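PDB 2VTW: fiber protein 2 from Fowl adenovirus 1, which probably forms short spikes at the capsid vertices and, through its trimeric C-terminal head, attaches the virion to a host-cell receptor. Local coordinates for residues G19-G31 against P61-V74. Residues are numbered along the deposited sequence; the frame is centred on the assembly and turned at random. Where two conformers were deposited one is given.
Sequences GNFVSSSNNPFNG and PTGAVNENARYFTV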
ATOM      1  N   GLY A  19     -13.862 -18.725 -10.603  1.00 31.96           N
ATOM      2  CA  GLY A  19     -14.312 -17.377 -10.306  1.00 30.95           C
ATOM      3  C   GLY A  19     -15.214 -16.833 -11.391  1.00 30.24           C
ATOM      4  O   GLY A  19     -14.981 -17.092 -12.569  1.00 29.54           O
ATOM      5  N   ASN A  20     -16.257 -16.108 -10.983  1.00 29.67           N
ATOM      6  CA  ASN A  20     -17.203 -15.482 -11.906  0.50 29.96           C
ATOM      7  C   ASN A  20     -16.945 -13.986 -11.938  1.00 30.01           C
ATOM      8  O   ASN A  20     -17.395 -13.250 -11.047  1.00 30.27           O
ATOM      9  CB  ASN A  20     -18.661 -15.717 -11.474  0.50 30.01           C
ATOM     10  CG  ASN A  20     -19.063 -17.171 -11.494  0.50 30.20           C
ATOM     11  OD1 ASN A  20     -18.610 -17.945 -12.334  0.50 30.54           O
ATOM     12  ND2 ASN A  20     -19.934 -17.553 -10.563  0.50 32.63           N
ATOM     13  N   PHE A  21     -16.225 -13.528 -12.959  1.00 29.22           N
ATOM     14  CA  PHE A  21     -15.860 -12.129 -13.070  1.00 29.12           C
ATOM     15  C   PHE A  21     -16.672 -11.514 -14.190  1.00 29.02           C
ATOM     16  O   PHE A  21     -17.193 -12.225 -15.044  1.00 29.42           O
ATOM     17  CB  PHE A  21     -14.337 -12.011 -13.315  1.00 28.35           C
ATOM     18  CG  PHE A  21     -13.487 -12.825 -12.338  1.00 27.50           C
ATOM     19  CD1 PHE A  21     -13.893 -13.025 -11.029  1.00 25.48           C
ATOM     20  CD2 PHE A  21     -12.270 -13.357 -12.733  1.00 28.22           C
ATOM     21  CE1 PHE A  21     -13.139 -13.776 -10.139  1.00 26.93           C
ATOM     22  CE2 PHE A  21     -11.490 -14.091 -11.840  1.00 27.68           C
ATOM     23  CZ  PHE A  21     -11.929 -14.301 -10.536  1.00 27.68           C
ATOM     24  N   VAL A  22     -16.792 -10.200 -14.203  1.00 28.93           N
ATOM     25  CA  VAL A  22     -17.605  -9.561 -15.212  1.00 29.35           C
ATOM     26  C   VAL A  22     -16.890  -8.366 -15.839  1.00 30.04           C
ATOM     27  O   VAL A  22     -16.284  -7.563 -15.124  1.00 29.79           O
ATOM     28  CB  VAL A  22     -18.956  -9.099 -14.616  1.00 28.98           C
ATOM     29  CG1 VAL A  22     -19.867  -8.579 -15.710  1.00 27.63           C
ATOM     30  CG2 VAL A  22     -19.600 -10.223 -13.839  1.00 27.05           C
ATOM     31  N   SER A  23     -16.987  -8.260 -17.168  1.00 30.24           N
ATOM     32  CA  SER A  23     -16.381  -7.184 -17.940  1.00 30.97           C
ATOM     33  C   SER A  23     -17.251  -5.936 -17.886  1.00 31.51           C
ATOM     34  O   SER A  23     -18.453  -6.023 -17.621  1.00 31.61           O
ATOM     35  CB  SER A  23     -16.211  -7.611 -19.405  1.00 30.88           C
ATOM     36  OG  SER A  23     -17.305  -7.159 -20.215  1.00 32.60           O
ATOM     37  N   SER A  24     -16.666  -4.783 -18.192  1.00 32.16           N
ATOM     38  CA  SER A  24     -17.408  -3.517 -18.168  1.00 33.55           C
ATOM     39  C   SER A  24     -18.558  -3.442 -19.177  1.00 34.41           C
ATOM     40  O   SER A  24     -19.366  -2.501 -19.133  1.00 34.34           O
ATOM     41  CB  SER A  24     -16.471  -2.320 -18.363  1.00 33.37           C
ATOM     42  OG  SER A  24     -15.725  -2.432 -19.558  1.00 33.82           O
ATOM     43  N   SER A  25     -18.625  -4.423 -20.082  1.00 35.71           N
ATOM     44  CA  SER A  25     -19.734  -4.525 -21.062  1.00 36.43           C
ATOM     45  C   SER A  25     -20.810  -5.536 -20.643  1.00 36.72           C
ATOM     46  O   SER A  25     -21.690  -5.872 -21.433  1.00 37.45           O
ATOM     47  CB  SER A  25     -19.190  -4.852 -22.455  1.00 36.60           C
ATOM     48  OG  SER A  25     -18.682  -3.668 -23.044  1.00 37.74           O
ATOM     49  N   ASN A  26     -20.721  -5.986 -19.393  1.00 36.99           N
ATOM     50  CA  ASN A  26     -21.689  -6.878 -18.743  1.00 37.16           C
ATOM     51  C   ASN A  26     -21.627  -8.330 -19.189  1.00 37.57           C
ATOM     52  O   ASN A  26     -22.564  -9.102 -18.968  1.00 37.97           O
ATOM     53  CB  ASN A  26     -23.104  -6.299 -18.809  1.00 37.49           C
ATOM     54  CG  ASN A  26     -23.305  -5.183 -17.799  1.00 37.84           C
ATOM     55  OD1 ASN A  26     -23.270  -5.424 -16.591  1.00 38.22           O
ATOM     56  ND2 ASN A  26     -23.490  -3.959 -18.283  1.00 38.87           N
ATOM     57  N   ASN A  27     -20.495  -8.727 -19.755  1.00 37.49           N
ATOM     58  CA  ASN A  27     -20.284 -10.124 -20.127  1.00 37.12           C
ATOM     59  C   ASN A  27     -19.514 -10.802 -19.020  1.00 36.73           C
ATOM     60  O   ASN A  27     -18.424 -10.347 -18.675  1.00 36.31           O
ATOM     61  CB  ASN A  27     -19.539 -10.217 -21.466  1.00 37.26           C
ATOM     62  CG  ASN A  27     -20.274  -9.486 -22.576  1.00 38.23           C
ATOM     63  OD1 ASN A  27     -21.420  -9.812 -22.901  1.00 40.81           O
ATOM     64  ND2 ASN A  27     -19.638  -8.466 -23.140  1.00 39.14           N
ATOM     65  N   PRO A  28     -20.096 -11.848 -18.406  1.00 36.39           N
ATOM     66  CA  PRO A  28     -19.326 -12.625 -17.447  1.00 36.11           C
ATOM     67  C   PRO A  28     -18.282 -13.491 -18.109  1.00 35.81           C
ATOM     68  O   PRO A  28     -18.341 -13.726 -19.316  1.00 36.48           O
ATOM     69  CB  PRO A  28     -20.377 -13.525 -16.769  1.00 36.35           C
ATOM     70  CG  PRO A  28     -21.673 -12.965 -17.131  1.00 36.76           C
ATOM     71  CD  PRO A  28     -21.489 -12.315 -18.469  1.00 36.91           C
ATOM     72  N   PHE A  29     -17.350 -13.976 -17.303  1.00 34.72           N
ATOM     73  CA  PHE A  29     -16.330 -14.882 -17.772  1.00 34.29           C
ATOM     74  C   PHE A  29     -15.730 -15.531 -16.556  1.00 33.24           C
ATOM     75  O   PHE A  29     -16.043 -15.159 -15.432  1.00 33.20           O
ATOM     76  CB  PHE A  29     -15.260 -14.150 -18.620  1.00 33.82           C
ATOM     77  CG  PHE A  29     -14.459 -13.105 -17.852  1.00 33.97           C
ATOM     78  CD1 PHE A  29     -13.236 -13.440 -17.270  1.00 33.04           C
ATOM     79  CD2 PHE A  29     -14.934 -11.793 -17.718  1.00 33.48           C
ATOM     80  CE1 PHE A  29     -12.485 -12.494 -16.562  1.00 33.14           C
ATOM     81  CE2 PHE A  29     -14.188 -10.841 -17.007  1.00 33.03           C
ATOM     82  CZ  PHE A  29     -12.952 -11.199 -16.443  1.00 32.54           C
ATOM     83  N   ASN A  30     -14.866 -16.503 -16.782  1.00 32.76           N
ATOM     84  CA  ASN A  30     -14.285 -17.250 -15.698  1.00 32.58           C
ATOM     85  C   ASN A  30     -12.759 -17.063 -15.583  1.00 32.42           C
ATOM     86  O   ASN A  30     -12.049 -17.021 -16.579  1.00 33.22           O
ATOM     87  CB  ASN A  30     -14.656 -18.714 -15.873  1.00 33.28           C
ATOM     88  CG  ASN A  30     -16.165 -18.916 -15.868  1.00 35.58           C
ATOM     89  OD1 ASN A  30     -16.754 -19.318 -16.880  1.00 37.48           O
ATOM     90  ND2 ASN A  30     -16.809 -18.572 -14.737  1.00 37.34           N
ATOM     91  N   GLY A  31     -12.275 -16.964 -14.354  1.00 31.07           N
ATOM     92  CA  GLY A  31     -10.851 -16.790 -14.096  1.00 29.79           C
ATOM     93  C   GLY A  31     -10.484 -17.537 -12.846  1.00 28.51           C
ATOM     94  O   GLY A  31     -11.361 -17.866 -12.056  1.00 28.41           O
ATOM     95  N   PRO A  61     -18.599 -12.724 -26.741  1.00 51.18           N
ATOM     96  CA  PRO A  61     -19.394 -12.098 -27.794  1.00 51.76           C
ATOM     97  C   PRO A  61     -18.571 -11.159 -28.665  1.00 52.33           C
ATOM     98  O   PRO A  61     -17.763 -10.382 -28.150  1.00 52.52           O
ATOM     99  CB  PRO A  61     -20.452 -11.281 -27.024  1.00 51.69           C
ATOM    100  CG  PRO A  61     -20.238 -11.558 -25.577  1.00 51.76           C
ATOM    101  CD  PRO A  61     -19.304 -12.712 -25.446  1.00 51.25           C
ATOM    102  N   THR A  62     -18.800 -11.232 -29.971  1.00 52.97           N
ATOM    103  CA  THR A  62     -18.266 -10.256 -30.908  1.00 53.36           C
ATOM    104  C   THR A  62     -19.062  -8.957 -30.768  1.00 53.69           C
ATOM    105  O   THR A  62     -20.056  -8.902 -30.026  1.00 53.66           O
ATOM    106  CB  THR A  62     -18.362 -10.757 -32.379  1.00 53.73           C
ATOM    107  OG1 THR A  62     -19.737 -10.748 -32.808  1.00 54.12           O
ATOM    108  CG2 THR A  62     -17.777 -12.173 -32.520  1.00 54.08           C
ATOM    109  N   GLY A  63     -18.631  -7.928 -31.499  1.00 53.87           N
ATOM    110  CA  GLY A  63     -19.227  -6.597 -31.425  1.00 54.20           C
ATOM    111  C   GLY A  63     -18.226  -5.643 -30.793  1.00 54.64           C
ATOM    112  O   GLY A  63     -17.551  -6.001 -29.820  1.00 54.78           O
ATOM    113  N   ALA A  64     -18.125  -4.434 -31.348  1.00 54.78           N
ATOM    114  CA  ALA A  64     -17.182  -3.430 -30.859  1.00 54.68           C
ATOM    115  C   ALA A  64     -17.336  -3.203 -29.352  1.00 54.74           C
ATOM    116  O   ALA A  64     -16.374  -3.326 -28.601  1.00 54.75           O
ATOM    117  CB  ALA A  64     -17.361  -2.116 -31.612  1.00 54.93           C
ATOM    118  N   VAL A  65     -18.554  -2.902 -28.912  1.00 54.77           N
ATOM    119  CA  VAL A  65     -18.804  -2.612 -27.491  1.00 54.34           C
ATOM    120  C   VAL A  65     -18.370  -3.752 -26.552  1.00 53.95           C
ATOM    121  O   VAL A  65     -17.937  -3.483 -25.433  1.00 54.56           O
ATOM    122  CB  VAL A  65     -20.297  -2.218 -27.214  1.00 54.68           C
ATOM    123  CG1 VAL A  65     -21.230  -3.447 -27.300  1.00 54.75           C
ATOM    124  CG2 VAL A  65     -20.424  -1.510 -25.851  1.00 54.75           C
ATOM    125  N   ASN A  66     -18.455  -5.003 -27.006  1.00 52.95           N
ATOM    126  CA  ASN A  66     -18.068  -6.154 -26.180  1.00 52.31           C
ATOM    127  C   ASN A  66     -16.573  -6.486 -26.193  1.00 51.55           C
ATOM    128  O   ASN A  66     -16.005  -6.858 -25.157  1.00 51.18           O
ATOM    129  CB  ASN A  66     -18.844  -7.394 -26.610  1.00 52.65           C
ATOM    130  CG  ASN A  66     -20.313  -7.276 -26.328  1.00 53.67           C
ATOM    131  OD1 ASN A  66     -20.747  -7.377 -25.176  1.00 54.67           O
ATOM    132  ND2 ASN A  66     -21.095  -7.049 -27.378  1.00 54.39           N
ATOM    133  N   GLU A  67     -15.962  -6.372 -27.374  1.00 50.50           N
ATOM    134  CA  GLU A  67     -14.549  -6.715 -27.586  1.00 49.43           C
ATOM    135  C   GLU A  67     -13.589  -5.648 -27.062  1.00 47.76           C
ATOM    136  O   GLU A  67     -12.441  -5.949 -26.748  1.00 48.09           O
ATOM    137  CB  GLU A  67     -14.264  -6.901 -29.082  1.00 49.76           C
ATOM    138  CG  GLU A  67     -15.022  -8.028 -29.764  1.00 50.92           C
ATOM    139  CD  GLU A  67     -15.001  -7.915 -31.298  1.00 51.45           C
ATOM    140  OE1 GLU A  67     -14.056  -7.297 -31.858  1.00 54.12           O
ATOM    141  OE2 GLU A  67     -15.942  -8.435 -31.945  1.00 54.48           O
ATOM    142  N   ASN A  68     -14.057  -4.408 -26.996  1.00 45.73           N
ATOM    143  CA  ASN A  68     -13.225  -3.268 -26.610  1.00 44.52           C
ATOM    144  C   ASN A  68     -13.302  -2.893 -25.123  1.00 42.59           C
ATOM    145  O   ASN A  68     -12.797  -1.838 -24.732  1.00 42.46           O
ATOM    146  CB  ASN A  68     -13.605  -2.033 -27.442  1.00 44.62           C
ATOM    147  CG  ASN A  68     -13.298  -2.200 -28.929  1.00 45.83           C
ATOM    148  OD1 ASN A  68     -12.673  -3.182 -29.347  1.00 47.41           O
ATOM    149  ND2 ASN A  68     -13.744  -1.227 -29.738  1.00 45.25           N
ATOM    150  N   ALA A  69     -13.940  -3.741 -24.314  1.00 40.49           N
ATOM    151  CA  ALA A  69     -14.042  -3.520 -22.872  1.00 38.46           C
ATOM    152  C   ALA A  69     -12.639  -3.683 -22.275  1.00 36.37           C
ATOM    153  O   ALA A  69     -11.947  -4.643 -22.602  1.00 35.40           O
ATOM    154  CB  ALA A  69     -15.027  -4.506 -22.243  1.00 37.97           C
ATOM    155  N   ARG A  70     -12.215  -2.721 -21.449  1.00 34.44           N
ATOM    156  CA  ARG A  70     -10.909  -2.786 -20.780  1.00 33.09           C
ATOM    157  C   ARG A  70     -10.983  -3.101 -19.264  1.00 31.63           C
ATOM    158  O   ARG A  70      -9.977  -3.526 -18.673  1.00 31.24           O
ATOM    159  CB  ARG A  70     -10.143  -1.484 -21.029  1.00 32.88           C
ATOM    160  CG  ARG A  70      -9.712  -1.325 -22.487  1.00 32.94           C
ATOM    161  CD  ARG A  70      -8.887  -0.089 -22.748  1.00 33.35           C
ATOM    162  NE  ARG A  70      -9.607   1.176 -22.567  1.00 33.29           N
ATOM    163  CZ  ARG A  70      -9.429   2.051 -21.566  1.00 34.78           C
ATOM    164  NH1 ARG A  70      -8.553   1.842 -20.576  1.00 34.39           N
ATOM    165  NH2 ARG A  70     -10.147   3.171 -21.544  1.00 35.38           N
ATOM    166  N   TYR A  71     -12.152  -2.907 -18.643  1.00 29.66           N
ATOM    167  CA  TYR A  71     -12.296  -3.092 -17.181  1.00 28.86           C
ATOM    168  C   TYR A  71     -12.970  -4.397 -16.847  1.00 27.65           C
ATOM    169  O   TYR A  71     -13.772  -4.896 -17.614  1.00 27.49           O
ATOM    170  CB  TYR A  71     -13.103  -1.972 -16.538  1.00 28.03           C
ATOM    171  CG  TYR A  71     -12.513  -0.587 -16.584  1.00 28.47           C
ATOM    172  CD1 TYR A  71     -11.393  -0.266 -17.373  1.00 28.31           C
ATOM    173  CD2 TYR A  71     -13.105   0.428 -15.876  1.00 26.66           C
ATOM    174  CE1 TYR A  71     -10.892   1.026 -17.402  1.00 27.87           C
ATOM    175  CE2 TYR A  71     -12.628   1.710 -15.927  1.00 26.65           C
ATOM    176  CZ  TYR A  71     -11.519   2.000 -16.668  1.00 27.72           C
ATOM    177  OH  TYR A  71     -11.066   3.292 -16.678  1.00 28.68           O
ATOM    178  N   PHE A  72     -12.628  -4.961 -15.697  1.00 26.91           N
ATOM    179  CA  PHE A  72     -13.390  -6.067 -15.144  1.00 25.63           C
ATOM    180  C   PHE A  72     -13.323  -6.092 -13.625  1.00 25.12           C
ATOM    181  O   PHE A  72     -12.329  -5.636 -13.027  1.00 24.75           O
ATOM    182  CB  PHE A  72     -12.977  -7.406 -15.756  1.00 25.76           C
ATOM    183  CG  PHE A  72     -11.629  -7.916 -15.336  1.00 25.18           C
ATOM    184  CD1 PHE A  72     -11.483  -8.658 -14.181  1.00 25.10           C
ATOM    185  CD2 PHE A  72     -10.513  -7.716 -16.148  1.00 26.25           C
ATOM    186  CE1 PHE A  72     -10.262  -9.151 -13.802  1.00 25.80           C
ATOM    187  CE2 PHE A  72      -9.276  -8.213 -15.783  1.00 24.84           C
ATOM    188  CZ  PHE A  72      -9.147  -8.939 -14.617  1.00 26.50           C
ATOM    189  N   THR A  73     -14.374  -6.632 -13.005  1.00 23.65           N
ATOM    190  CA  THR A  73     -14.529  -6.576 -11.547  1.00 22.74           C
ATOM    191  C   THR A  73     -14.510  -7.962 -10.947  1.00 22.32           C
ATOM    192  O   THR A  73     -15.108  -8.909 -11.489  1.00 22.19           O
ATOM    193  CB  THR A  73     -15.825  -5.844 -11.158  1.00 21.90           C
ATOM    194  OG1 THR A  73     -15.799  -4.527 -11.709  1.00 23.57           O
ATOM    195  CG2 THR A  73     -16.029  -5.781  -9.629  1.00 22.77           C
ATOM    196  N   VAL A  74     -13.802  -8.072  -9.835  1.00 21.46           N
ATOM    197  CA  VAL A  74     -13.809  -9.234  -8.975  1.00 21.01           C
ATOM    198  C   VAL A  74     -14.324  -8.783  -7.579  1.00 21.17           C
ATOM    199  O   VAL A  74     -13.881  -7.764  -7.031  1.00 20.13           O
ATOM    200  CB  VAL A  74     -12.395  -9.850  -8.856  1.00 20.98           C
ATOM    201  CG1 VAL A  74     -12.363 -11.004  -7.814  1.00 20.80           C
ATOM    202  CG2 VAL A  74     -11.951 -10.355 -10.214  1.00 20.28           C
TER
HETATM  203  O   HOH W   1     -16.865  -7.696 -22.720  1.00 40.21           O
HETATM  204  O   HOH W   2     -13.733  -0.000 -20.651  1.00 33.59           O
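Val74 lays its CG2 methyl over one face of the Phe21 ring, a CH-pi contact 3.5 Å from CG2 to the ring centroid, while the carbonyl carbon of Gly19 lies against the opposite face; Gly19, having no side chain, lets the ring lie against its backbone. Beside it, Phe29 drives CZ edge-first into the face of Phe72, a T-shaped pair with planes at 83°. Phe72 holds CG between its backbone N and carbonyl carbon, which places the ring beside Phe29; Phe171 stacks on the same ring. Aromatic rings and branched valines suit this buried side, offering wide apolar faces and methyls, and Val50 and Val52 of strand 43-53 add to the packing.

Strand 71-74 pairs antiparallel with strand 19-23 in the beta-sheet framework of the fibre head, Thr73 N giving Val22 O a 3.0 Å bond. Past Ser24 N to Tyr71 O the strands part, and the type I turn 23-26 and Asn27 after it meet the short helix 64-67. Ser23 OG accepts from Ser25 N, an ST turn, and the short hydroxyl of Ser25 donates to Val65 O from above the carbonyl plane. Amides can donate and accept: Asn27 ND2 reaches Asn66 OD1 at 2.6 Å, nearly straight at 167°, with the amide planes 48° apart. On this looser solvent side, near exposed Val65, a water joins Ser23 OG, Asn27 ND2 and Asn66 O, and another bridges Arg70 N and, weakly, Ser24 OG.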